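Local atomic coordinates of chorismate mutase protein (Bartonella henselae, PDB entry 3RMI), a protein that probably catalyses the rearrangement of chorismate to prephenate, as a dimeric all-helical chorismate mutase of the type II family. Residues 33-38 against 89-94; 42-47 against 96-101; 61-66 against 82-87. One frame throughout, in Å; residues are numbered along the deposited sequence.

Contact 1: 33-38 against 89-94. With MLT (D-malate), chain D; EDO (1,2-ethanediol), chain B.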
loop_
_atom_site.group_PDB
_atom_site.type_symbol
_atom_site.label_atom_id
_atom_site.label_comp_id
_atom_site.label_asym_id
_atom_site.label_seq_id
_atom_site.Cartn_x
_atom_site.Cartn_y
_atom_site.Cartn_z
ATOM N N ALA A 33 0.072 9.707 0.003
ATOM C CA ALA A 33 -0.285 11.062 0.386
ATOM C C ALA A 33 -1.032 11.753 -0.740
ATOM O O ALA A 33 -2.043 12.395 -0.500
ATOM C CB ALA A 33 0.940 11.896 0.758
ATOM N N GLU A 34 -0.526 11.666 -1.970
ATOM C CA GLU A 34 -1.237 12.318 -3.071
ATOM C C GLU A 34 -2.576 11.644 -3.367
ATOM O O GLU A 34 -3.553 12.330 -3.646
ATOM C CB GLU A 34 -0.388 12.400 -4.336
ATOM C CG GLU A 34 0.730 13.438 -4.252
ATOM C CD GLU A 34 0.224 14.854 -3.950
ATOM O OE1 GLU A 34 -0.700 15.367 -4.647
ATOM O OE2 GLU A 34 0.766 15.453 -3.003
ATOM N N ARG A 35 -2.620 10.320 -3.288
ATOM C CA ARG A 35 -3.861 9.575 -3.562
ATOM C C ARG A 35 -4.945 10.006 -2.599
ATOM O O ARG A 35 -6.108 10.174 -3.002
ATOM C CB ARG A 35 -3.648 8.088 -3.375
ATOM C CG ARG A 35 -4.743 7.212 -4.028
ATOM C CD ARG A 35 -4.629 5.808 -3.528
ATOM N NE ARG A 35 -5.469 4.847 -4.230
ATOM C CZ ARG A 35 -6.784 4.700 -4.033
ATOM N NH1 ARG A 35 -7.457 5.494 -3.208
ATOM N NH2 ARG A 35 -7.436 3.771 -4.685
ATOM N N PHE A 36 -4.561 10.186 -1.323
ATOM C CA PHE A 36 -5.517 10.601 -0.303
ATOM C C PHE A 36 -5.930 12.079 -0.447
ATOM O O PHE A 36 -7.039 12.448 -0.083
ATOM C CB PHE A 36 -5.012 10.248 1.103
ATOM C CG PHE A 36 -5.383 8.858 1.515
ATOM C CD1 PHE A 36 -6.663 8.587 1.994
ATOM C CD2 PHE A 36 -4.514 7.800 1.313
ATOM C CE1 PHE A 36 -7.035 7.296 2.335
ATOM C CE2 PHE A 36 -4.889 6.490 1.633
ATOM C CZ PHE A 36 -6.146 6.251 2.149
ATOM N N ARG A 37 -5.059 12.918 -1.002
ATOM C CA ARG A 37 -5.459 14.254 -1.369
ATOM C C ARG A 37 -6.578 14.165 -2.398
ATOM O O ARG A 37 -7.573 14.852 -2.257
ATOM C CB ARG A 37 -4.275 15.084 -1.877
ATOM C CG ARG A 37 -3.609 15.847 -0.734
ATOM C CD ARG A 37 -2.093 16.129 -0.921
ATOM N NE ARG A 37 -1.827 17.190 -1.905
ATOM C CZ ARG A 37 -1.729 18.497 -1.656
ATOM N NH1 ARG A 37 -1.883 18.976 -0.433
ATOM N NH2 ARG A 37 -1.476 19.341 -2.653
ATOM N N CYS A 38 -6.457 13.274 -3.380
ATOM C CA CYS A 38 -7.510 13.120 -4.399
ATOM C C CYS A 38 -8.771 12.555 -3.839
ATOM O O CYS A 38 -9.826 13.102 -4.076
ATOM C CB CYS A 38 -7.081 12.213 -5.540
ATOM S SG CYS A 38 -5.953 12.998 -6.601
ATOM N N LYS A 89 -11.111 0.715 1.938
ATOM C CA LYS A 89 -11.769 0.709 3.262
ATOM C C LYS A 89 -11.441 2.006 4.036
ATOM O O LYS A 89 -12.303 2.589 4.710
ATOM C CB LYS A 89 -11.298 -0.523 4.049
ATOM C CG LYS A 89 -12.139 -0.944 5.236
ATOM C CD LYS A 89 -11.408 -2.010 6.075
ATOM C CE LYS A 89 -12.136 -2.301 7.386
ATOM N NZ LYS A 89 -11.197 -2.961 8.358
ATOM N N GLU A 90 -10.204 2.475 3.925
ATOM C CA GLU A 90 -9.847 3.718 4.563
ATOM C C GLU A 90 -10.572 4.856 3.873
ATOM O O GLU A 90 -11.082 5.761 4.516
ATOM C CB GLU A 90 -8.350 3.936 4.479
ATOM C CG GLU A 90 -7.884 5.195 5.175
ATOM C CD GLU A 90 -8.170 5.192 6.670
ATOM O OE1 GLU A 90 -8.415 4.100 7.241
ATOM O OE2 GLU A 90 -8.126 6.280 7.276
ATOM N N VAL A 91 -10.606 4.808 2.549
ATOM C CA VAL A 91 -11.240 5.869 1.758
ATOM C C VAL A 91 -12.722 5.993 2.095
ATOM O O VAL A 91 -13.235 7.096 2.260
ATOM C CB VAL A 91 -11.057 5.638 0.249
ATOM C CG1 VAL A 91 -11.936 6.600 -0.553
ATOM C CG2 VAL A 91 -9.576 5.819 -0.138
ATOM N N VAL A 92 -13.392 4.860 2.230
ATOM C CA VAL A 92 -14.817 4.840 2.505
ATOM C C VAL A 92 -15.063 5.425 3.896
ATOM O O VAL A 92 -15.978 6.244 4.084
ATOM C CB VAL A 92 -15.389 3.401 2.347
ATOM C CG1 VAL A 92 -16.666 3.253 3.101
ATOM C CG2 VAL A 92 -15.574 3.059 0.859
ATOM N N HIS A 93 -14.230 5.035 4.864
ATOM C CA HIS A 93 -14.234 5.686 6.167
ATOM C C HIS A 93 -14.077 7.201 6.031
ATOM O O HIS A 93 -14.825 7.968 6.642
ATOM C CB HIS A 93 -13.117 5.145 7.085
ATOM C CG HIS A 93 -13.043 5.838 8.424
ATOM N ND1 HIS A 93 -11.932 6.541 8.845
ATOM C CD2 HIS A 93 -13.959 5.959 9.418
ATOM C CE1 HIS A 93 -12.160 7.053 10.042
ATOM N NE2 HIS A 93 -13.382 6.713 10.412
ATOM N N GLN A 94 -13.101 7.645 5.244
ATOM C CA GLN A 94 -12.849 9.074 5.144
ATOM C C GLN A 94 -14.007 9.813 4.496
ATOM O O GLN A 94 -14.308 10.951 4.867
ATOM C CB GLN A 94 -11.572 9.354 4.383
ATOM C CG GLN A 94 -10.348 9.357 5.271
ATOM C CD GLN A 94 -9.090 9.825 4.535
ATOM O OE1 GLN A 94 -9.165 10.415 3.444
ATOM N NE2 GLN A 94 -7.932 9.555 5.128
HETATM C C1 MLT D . -13.807 6.718 -4.665
HETATM O O1 MLT D . -15.005 7.081 -4.880
HETATM O O2 MLT D . -13.633 6.233 -3.556
HETATM C C2 MLT D . -12.670 6.883 -5.648
HETATM O O3 MLT D . -13.316 6.838 -6.881
HETATM C C3 MLT D . -11.497 5.910 -5.796
HETATM C C4 MLT D . -11.183 4.899 -4.675
HETATM O O4 MLT D . -12.055 4.047 -4.265
HETATM O O5 MLT D . -10.024 4.842 -4.173
HETATM C C1 EDO B . -3.924 11.045 5.222
HETATM O O1 EDO B . -2.995 11.340 6.272
HETATM C C2 EDO B . -4.120 9.536 5.174
HETATM O O2 EDO B . -5.497 9.237 5.406
#
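F36 of helix 4-48 reaches E90, V91 and Q94 of helix 77-106, joining the long first helix to the third in the all-helical chorismate mutase fold. The segment axes stay 11.3 Å apart and cross at -39°, so the helices meet through side chains. Apolar packing centres on the F36 ring. F36 CE1 lies 3.8 Å from V91 CG2 and 3.6 Å from E90 CG, the glutamate meeting the ring with this methylene. F79 of the second subunit also meets this ring, so the contact is part of the dimer interface. Polar groups border the ring as well: Q94 OE1 sits at its edge, in the ring plane, and also accepts a hydrogen bond from Q40. The Q94 amide is turned 57° from the ring, while a 1,2-ethanediol, probably from the crystallisation liquor, places O2 over one ring face. The ionic contacts with the ligand and with D25 of the second subunit belong to R35. A trans first torsion (chi1 -163°) and a chain extended as far as NE carry its guanidinium past V91 CG2 to D-malate, while NE forms a salt bridge with D25. That aspartate probably helps to fix the rotation of the guanidinium. One carboxylate oxygen of the ligand, O5, lies near the guanidinium plane and takes two bent hydrogen bonds that converge on it, from R35 NH1 and R35 NH2, each 2.8 Å long.

Contact 2: 42-47 against 96-101. With MLT (D-malate), chain D.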
loop_
_atom_site.group_PDB
_atom_site.type_symbol
_atom_site.label_atom_id
_atom_site.label_comp_id
_atom_site.label_asym_id
_atom_site.label_seq_id
_atom_site.Cartn_x
_atom_site.Cartn_y
_atom_site.Cartn_z
ATOM N N ILE A 42 -12.606 13.979 -3.646
ATOM C CA ILE A 42 -13.815 13.220 -4.004
ATOM C C ILE A 42 -14.783 13.186 -2.833
ATOM O O ILE A 42 -15.975 13.361 -3.027
ATOM C CB ILE A 42 -13.508 11.768 -4.495
ATOM C CG1 ILE A 42 -12.761 11.820 -5.836
ATOM C CG2 ILE A 42 -14.823 10.928 -4.638
ATOM C CD1 ILE A 42 -12.274 10.447 -6.347
ATOM N N GLY A 43 -14.286 12.980 -1.613
ATOM C CA GLY A 43 -15.175 12.946 -0.430
ATOM C C GLY A 43 -15.994 14.224 -0.232
ATOM O O GLY A 43 -17.199 14.170 0.108
ATOM N N ARG A 44 -15.362 15.371 -0.458
ATOM C CA ARG A 44 -16.018 16.675 -0.281
ATOM C C ARG A 44 -17.115 16.868 -1.356
ATOM O O ARG A 44 -18.240 17.294 -1.070
ATOM C CB ARG A 44 -14.984 17.824 -0.327
ATOM C CG ARG A 44 -14.005 17.839 0.886
ATOM C CD ARG A 44 -13.205 19.150 1.003
ATOM N NE ARG A 44 -12.228 19.237 -0.087
ATOM C CZ ARG A 44 -11.008 18.668 -0.085
ATOM N NH1 ARG A 44 -10.577 17.950 0.958
ATOM N NH2 ARG A 44 -10.212 18.808 -1.145
ATOM N N LEU A 45 -16.755 16.521 -2.579
ATOM C CA LEU A 45 -17.657 16.557 -3.701
ATOM C C LEU A 45 -18.857 15.623 -3.439
ATOM O O LEU A 45 -20.025 16.026 -3.548
ATOM C CB LEU A 45 -16.870 16.151 -4.947
ATOM C CG LEU A 45 -16.980 17.012 -6.204
ATOM C CD1 LEU A 45 -16.780 18.548 -5.941
ATOM C CD2 LEU A 45 -15.999 16.485 -7.226
ATOM N N LYS A 46 -18.580 14.385 -3.039
ATOM C CA LYS A 46 -19.674 13.446 -2.765
ATOM C C LYS A 46 -20.563 13.998 -1.666
ATOM O O LYS A 46 -21.770 13.947 -1.787
ATOM C CB LYS A 46 -19.164 12.057 -2.364
ATOM C CG LYS A 46 -18.527 11.226 -3.512
ATOM C CD LYS A 46 -18.183 9.833 -3.006
ATOM C CE LYS A 46 -17.686 8.929 -4.092
ATOM N NZ LYS A 46 -17.666 7.497 -3.610
ATOM N N ALA A 47 -19.980 14.534 -0.597
ATOM C CA ALA A 47 -20.777 15.059 0.511
ATOM C C ALA A 47 -21.634 16.282 0.132
ATOM O O ALA A 47 -22.803 16.392 0.572
ATOM C CB ALA A 47 -19.895 15.376 1.715
ATOM N N GLU A 96 -17.154 8.938 4.717
ATOM C CA GLU A 96 -18.178 9.023 5.750
ATOM C C GLU A 96 -17.858 10.110 6.781
ATOM O O GLU A 96 -18.769 10.825 7.222
ATOM C CB GLU A 96 -18.373 7.659 6.432
ATOM C CG GLU A 96 -18.990 6.594 5.492
ATOM C CD GLU A 96 -18.982 5.160 6.049
ATOM O OE1 GLU A 96 -18.226 4.852 7.017
ATOM O OE2 GLU A 96 -19.743 4.333 5.484
ATOM N N VAL A 97 -16.582 10.251 7.157
ATOM C CA VAL A 97 -16.184 11.297 8.122
ATOM C C VAL A 97 -16.413 12.712 7.569
ATOM O O VAL A 97 -16.911 13.594 8.272
ATOM C CB VAL A 97 -14.715 11.129 8.611
ATOM C CG1 VAL A 97 -14.231 12.384 9.373
ATOM C CG2 VAL A 97 -14.609 9.890 9.508
ATOM N N ILE A 98 -16.079 12.915 6.303
ATOM C CA ILE A 98 -16.344 14.192 5.657
ATOM C C ILE A 98 -17.853 14.501 5.620
ATOM O O ILE A 98 -18.243 15.641 5.857
ATOM C CB ILE A 98 -15.688 14.240 4.255
ATOM C CG1 ILE A 98 -14.152 14.271 4.418
ATOM C CG2 ILE A 98 -16.149 15.442 3.472
ATOM C CD1 ILE A 98 -13.352 13.577 3.307
ATOM N N ALA A 99 -18.696 13.491 5.380
ATOM C CA ALA A 99 -20.157 13.696 5.294
ATOM C C ALA A 99 -20.785 14.029 6.642
ATOM O O ALA A 99 -21.685 14.878 6.730
ATOM C CB ALA A 99 -20.842 12.474 4.702
ATOM N N GLU A 100 -20.330 13.341 7.684
ATOM C CA GLU A 100 -20.759 13.651 9.043
ATOM C C GLU A 100 -20.362 15.090 9.414
ATOM O O GLU A 100 -21.158 15.821 9.982
ATOM C CB GLU A 100 -20.183 12.624 10.034
ATOM C CG GLU A 100 -20.683 12.755 11.480
ATOM C CD GLU A 100 -22.214 12.672 11.622
ATOM O OE1 GLU A 100 -22.868 11.964 10.817
ATOM O OE2 GLU A 100 -22.761 13.317 12.548
ATOM N N LYS A 101 -19.147 15.496 9.043
ATOM C CA LYS A 101 -18.653 16.852 9.311
ATOM C C LYS A 101 -19.342 17.939 8.453
ATOM O O LYS A 101 -19.578 19.043 8.955
ATOM C CB LYS A 101 -17.116 16.920 9.195
HETATM C C1 MLT D . -13.807 6.718 -4.665
HETATM O O1 MLT D . -15.005 7.081 -4.880
HETATM O O2 MLT D . -13.633 6.233 -3.556
HETATM C C2 MLT D . -12.670 6.883 -5.648
HETATM O O3 MLT D . -13.316 6.838 -6.881
HETATM C C3 MLT D . -11.497 5.910 -5.796
HETATM C C4 MLT D . -11.183 4.899 -4.675
HETATM O O4 MLT D . -12.055 4.047 -4.265
HETATM O O5 MLT D . -10.024 4.842 -4.173
#
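Between G43 and I98, and again between A47 and A99, helices 4-48 and 77-106 come close together. The segment axes approach to 8.7 Å with a crossing angle of -46°; the CA atoms of G43 and I98 are 6.3 Å apart and those of A47 and A99 5.0 Å, a close approach consistent with the small size of G43, A47 and A99. I98 contributes most of the side-chain contact, through CG2. This methyl rests 3.7 Å from G43 O, a carbonyl already engaged by the helical hydrogen bond from A47 N, and lies 4.1 Å from both R44 CG and A47 CB. A47 extends the apolar seam by setting CB 4.0 Å from A99 CA. From the same turns of helix 4-48, I42 and K46 serve the ligand site instead: I42 CD1 packs on D-malate C2, and the extended K46 chain brings NZ to 3.0 Å from the ligand's O1. K46 NZ is also hydrogen-bonded to the backbone O of P52, tying the site to the connection between helices 4-48 and 56-72. The contact thus lies near the ends of helices 4-48 and 77-106, with H95 packing on I42 and K46, while E13, R18 and I21 of the second subunit pack on L45, K46 and I42 respectively.

Contact 3: 61-66 against 82-87; sequences YQIKRL and KFLKFI. With MLT (D-malate), chain D.
Q62 and L84 meet where helix 56-72 runs back against helix 77-106, forming the antiparallel pair of this chorismate mutase fold. The segment axes make an angle of 150° and remain 10.2 Å apart, a distance spanned mainly by L84. Along 61-66, Q62 comes first. Its CB packs 3.9 Å from L84 CD2, and its backbone O is 3.5 Å from the same methyl. Beyond CG the chain is extended, carrying the amide past the leucine to D-malate. There Q62 NE2 gives a nearly straight hydrogen bond to the ligand's O4, 2.9 Å long with an angle of 165° at the hydrogen. I63 follows and uses a single branch twice: I63 CG1 lies 3.8 Å from L84 CD2 and, at the branch's end, I63 CD1 meets the methylene CE of K85 at 4.0 Å. K85 thereby lends its aliphatic part to the packing, and its NZ makes a long, weak ion pair with E81. One turn after Q62, L66 brings CD2 to 4.0 Å from L84 CB and also near L84 CD2. The leucine of helix 77-106 is therefore held at CB and CD2, its trans chi1 (179°) helping to lodge CD2 among Q62, I63 and L66. R35 of helix 4-48 packs on both Q62 and L84, joining this pair to the rest of the site. Since no hydrogen bond links the two segments, their cohesion is apolar, whereas the polar end of Q62 is directed to one carboxylate of the bound anion and probably helps to orient it.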
loop_
_atom_site.group_PDB
_atom_site.type_symbol
_atom_site.label_atom_id
_atom_site.label_comp_id
_atom_site.label_asym_id
_atom_site.label_seq_id
_atom_site.Cartn_x
_atom_site.Cartn_y
_atom_site.Cartn_z
ATOM N N TYR A 61 -14.728 -1.748 -11.088
ATOM C CA TYR A 61 -13.814 -1.361 -12.164
ATOM C C TYR A 61 -12.361 -1.279 -11.654
ATOM O O TYR A 61 -11.441 -1.788 -12.279
ATOM C CB TYR A 61 -14.262 -0.004 -12.767
ATOM C CG TYR A 61 -13.240 0.641 -13.687
ATOM C CD1 TYR A 61 -13.090 0.222 -15.021
ATOM C CD2 TYR A 61 -12.404 1.658 -13.220
ATOM C CE1 TYR A 61 -12.126 0.819 -15.867
ATOM C CE2 TYR A 61 -11.441 2.238 -14.049
ATOM C CZ TYR A 61 -11.306 1.821 -15.360
ATOM O OH TYR A 61 -10.367 2.426 -16.160
ATOM N N GLN A 62 -12.174 -0.632 -10.516
ATOM C CA GLN A 62 -10.827 -0.415 -9.991
ATOM C C GLN A 62 -10.174 -1.779 -9.730
ATOM O O GLN A 62 -9.018 -1.976 -10.025
ATOM C CB GLN A 62 -10.855 0.401 -8.696
ATOM C CG GLN A 62 -11.358 1.839 -8.753
ATOM C CD GLN A 62 -11.287 2.505 -7.391
ATOM O OE1 GLN A 62 -10.229 2.990 -6.996
ATOM N NE2 GLN A 62 -12.392 2.523 -6.659
ATOM N N ILE A 63 -10.946 -2.724 -9.217
ATOM C CA ILE A 63 -10.438 -4.041 -8.901
ATOM C C ILE A 63 -10.103 -4.836 -10.166
ATOM O O ILE A 63 -9.015 -5.416 -10.230
ATOM C CB ILE A 63 -11.427 -4.845 -8.019
ATOM C CG1 ILE A 63 -11.432 -4.290 -6.591
ATOM C CG2 ILE A 63 -11.047 -6.326 -7.981
ATOM C CD1 ILE A 63 -12.633 -4.779 -5.763
ATOM N N LYS A 64 -11.009 -4.883 -11.154
ATOM C CA LYS A 64 -10.747 -5.668 -12.364
ATOM C C LYS A 64 -9.514 -5.091 -13.046
ATOM O O LYS A 64 -8.621 -5.823 -13.453
ATOM C CB LYS A 64 -11.965 -5.770 -13.347
ATOM N N ARG A 65 -9.462 -3.765 -13.128
ATOM C CA ARG A 65 -8.357 -3.082 -13.793
ATOM C C ARG A 65 -7.025 -3.360 -13.108
ATOM O O ARG A 65 -6.051 -3.682 -13.751
ATOM C CB ARG A 65 -8.634 -1.595 -13.826
ATOM C CG ARG A 65 -7.555 -0.766 -14.488
ATOM C CD ARG A 65 -7.802 0.723 -14.234
ATOM N NE ARG A 65 -6.636 1.559 -14.516
ATOM C CZ ARG A 65 -5.733 1.942 -13.613
ATOM N NH1 ARG A 65 -5.804 1.596 -12.291
ATOM N NH2 ARG A 65 -4.736 2.718 -14.044
ATOM N N LEU A 66 -6.989 -3.271 -11.799
ATOM C CA LEU A 66 -5.731 -3.458 -11.110
ATOM C C LEU A 66 -5.287 -4.917 -11.187
ATOM O O LEU A 66 -4.099 -5.214 -11.288
ATOM C CB LEU A 66 -5.812 -2.963 -9.661
ATOM C CG LEU A 66 -4.453 -2.557 -9.075
ATOM C CD1 LEU A 66 -3.864 -1.364 -9.876
ATOM C CD2 LEU A 66 -4.564 -2.214 -7.593
ATOM N N LYS A 82 -6.367 -7.434 -2.585
ATOM C CA LYS A 82 -6.304 -7.297 -1.132
ATOM C C LYS A 82 -5.779 -5.912 -0.754
ATOM O O LYS A 82 -6.298 -5.258 0.158
ATOM C CB LYS A 82 -5.381 -8.379 -0.550
ATOM C CG LYS A 82 -5.723 -8.823 0.871
ATOM C CD LYS A 82 -4.845 -10.001 1.395
ATOM C CE LYS A 82 -4.982 -10.131 2.956
ATOM N NZ LYS A 82 -4.114 -11.174 3.629
ATOM N N PHE A 83 -4.746 -5.469 -1.467
ATOM C CA PHE A 83 -4.133 -4.158 -1.225
ATOM C C PHE A 83 -5.079 -3.011 -1.569
ATOM O O PHE A 83 -5.265 -2.079 -0.778
ATOM C CB PHE A 83 -2.834 -4.034 -2.010
ATOM C CG PHE A 83 -2.294 -2.628 -2.073
ATOM C CD1 PHE A 83 -1.823 -2.010 -0.966
ATOM C CD2 PHE A 83 -2.291 -1.925 -3.262
ATOM C CE1 PHE A 83 -1.349 -0.704 -1.035
ATOM C CE2 PHE A 83 -1.813 -0.640 -3.322
ATOM C CZ PHE A 83 -1.343 -0.041 -2.200
ATOM N N LEU A 84 -5.691 -3.071 -2.741
ATOM C CA LEU A 84 -6.635 -2.036 -3.119
ATOM C C LEU A 84 -7.826 -1.978 -2.152
ATOM O O LEU A 84 -8.269 -0.896 -1.761
ATOM C CB LEU A 84 -7.105 -2.265 -4.543
ATOM C CG LEU A 84 -8.118 -1.293 -5.143
ATOM C CD1 LEU A 84 -7.588 0.137 -5.231
ATOM C CD2 LEU A 84 -8.523 -1.821 -6.523
ATOM N N LYS A 85 -8.319 -3.129 -1.734
ATOM C CA LYS A 85 -9.445 -3.156 -0.832
ATOM C C LYS A 85 -9.089 -2.562 0.518
ATOM O O LYS A 85 -9.924 -1.946 1.173
ATOM C CB LYS A 85 -9.962 -4.596 -0.648
ATOM C CG LYS A 85 -10.858 -5.076 -1.798
ATOM C CD LYS A 85 -11.527 -6.431 -1.502
ATOM C CE LYS A 85 -12.903 -6.492 -2.148
ATOM N NZ LYS A 85 -13.347 -7.904 -2.411
ATOM N N PHE A 86 -7.849 -2.776 0.941
ATOM C CA PHE A 86 -7.310 -2.164 2.150
ATOM C C PHE A 86 -7.331 -0.649 2.039
ATOM O O PHE A 86 -7.730 0.051 2.973
ATOM C CB PHE A 86 -5.873 -2.678 2.397
ATOM C CG PHE A 86 -5.177 -2.018 3.547
ATOM C CD1 PHE A 86 -5.402 -2.459 4.854
ATOM C CD2 PHE A 86 -4.304 -0.962 3.331
ATOM C CE1 PHE A 86 -4.770 -1.863 5.925
ATOM C CE2 PHE A 86 -3.668 -0.337 4.399
ATOM C CZ PHE A 86 -3.903 -0.796 5.707
ATOM N N ILE A 87 -6.904 -0.133 0.896
ATOM C CA ILE A 87 -6.943 1.303 0.691
ATOM C C ILE A 87 -8.396 1.812 0.636
ATOM O O ILE A 87 -8.739 2.826 1.249
ATOM C CB ILE A 87 -6.208 1.708 -0.584
ATOM C CG1 ILE A 87 -4.730 1.324 -0.495
ATOM C CG2 ILE A 87 -6.305 3.185 -0.789
ATOM C CD1 ILE A 87 -4.004 2.025 0.663
HETATM C C1 MLT D . -13.807 6.718 -4.665
HETATM O O1 MLT D . -15.005 7.081 -4.880
HETATM O O2 MLT D . -13.633 6.233 -3.556
HETATM C C2 MLT D . -12.670 6.883 -5.648
HETATM O O3 MLT D . -13.316 6.838 -6.881
HETATM C C3 MLT D . -11.497 5.910 -5.796
HETATM C C4 MLT D . -11.183 4.899 -4.675
HETATM O O4 MLT D . -12.055 4.047 -4.265
HETATM O O5 MLT D . -10.024 4.842 -4.173
#

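Helix 77-106 is common to all three contacts, pairing with helix 56-72 in contact 3 and with helix 4-48 in contacts 1 and 2. The centres of contacts 1 and 2 are about 11 Å apart and their segments alternate along the chain; contact 3 is nested inside the loops that both close. Contacts 1 and 3 touch through R35 and F36 packing on I87, and their centres are about 13 Å apart. Contacts 2 and 3 do not touch, with nearest atoms about 8 Å apart. D-malate nevertheless bridges all three, with R58 of the same chain and R18 of the second subunit completing a shared site, consistent with an active site built across the dimer.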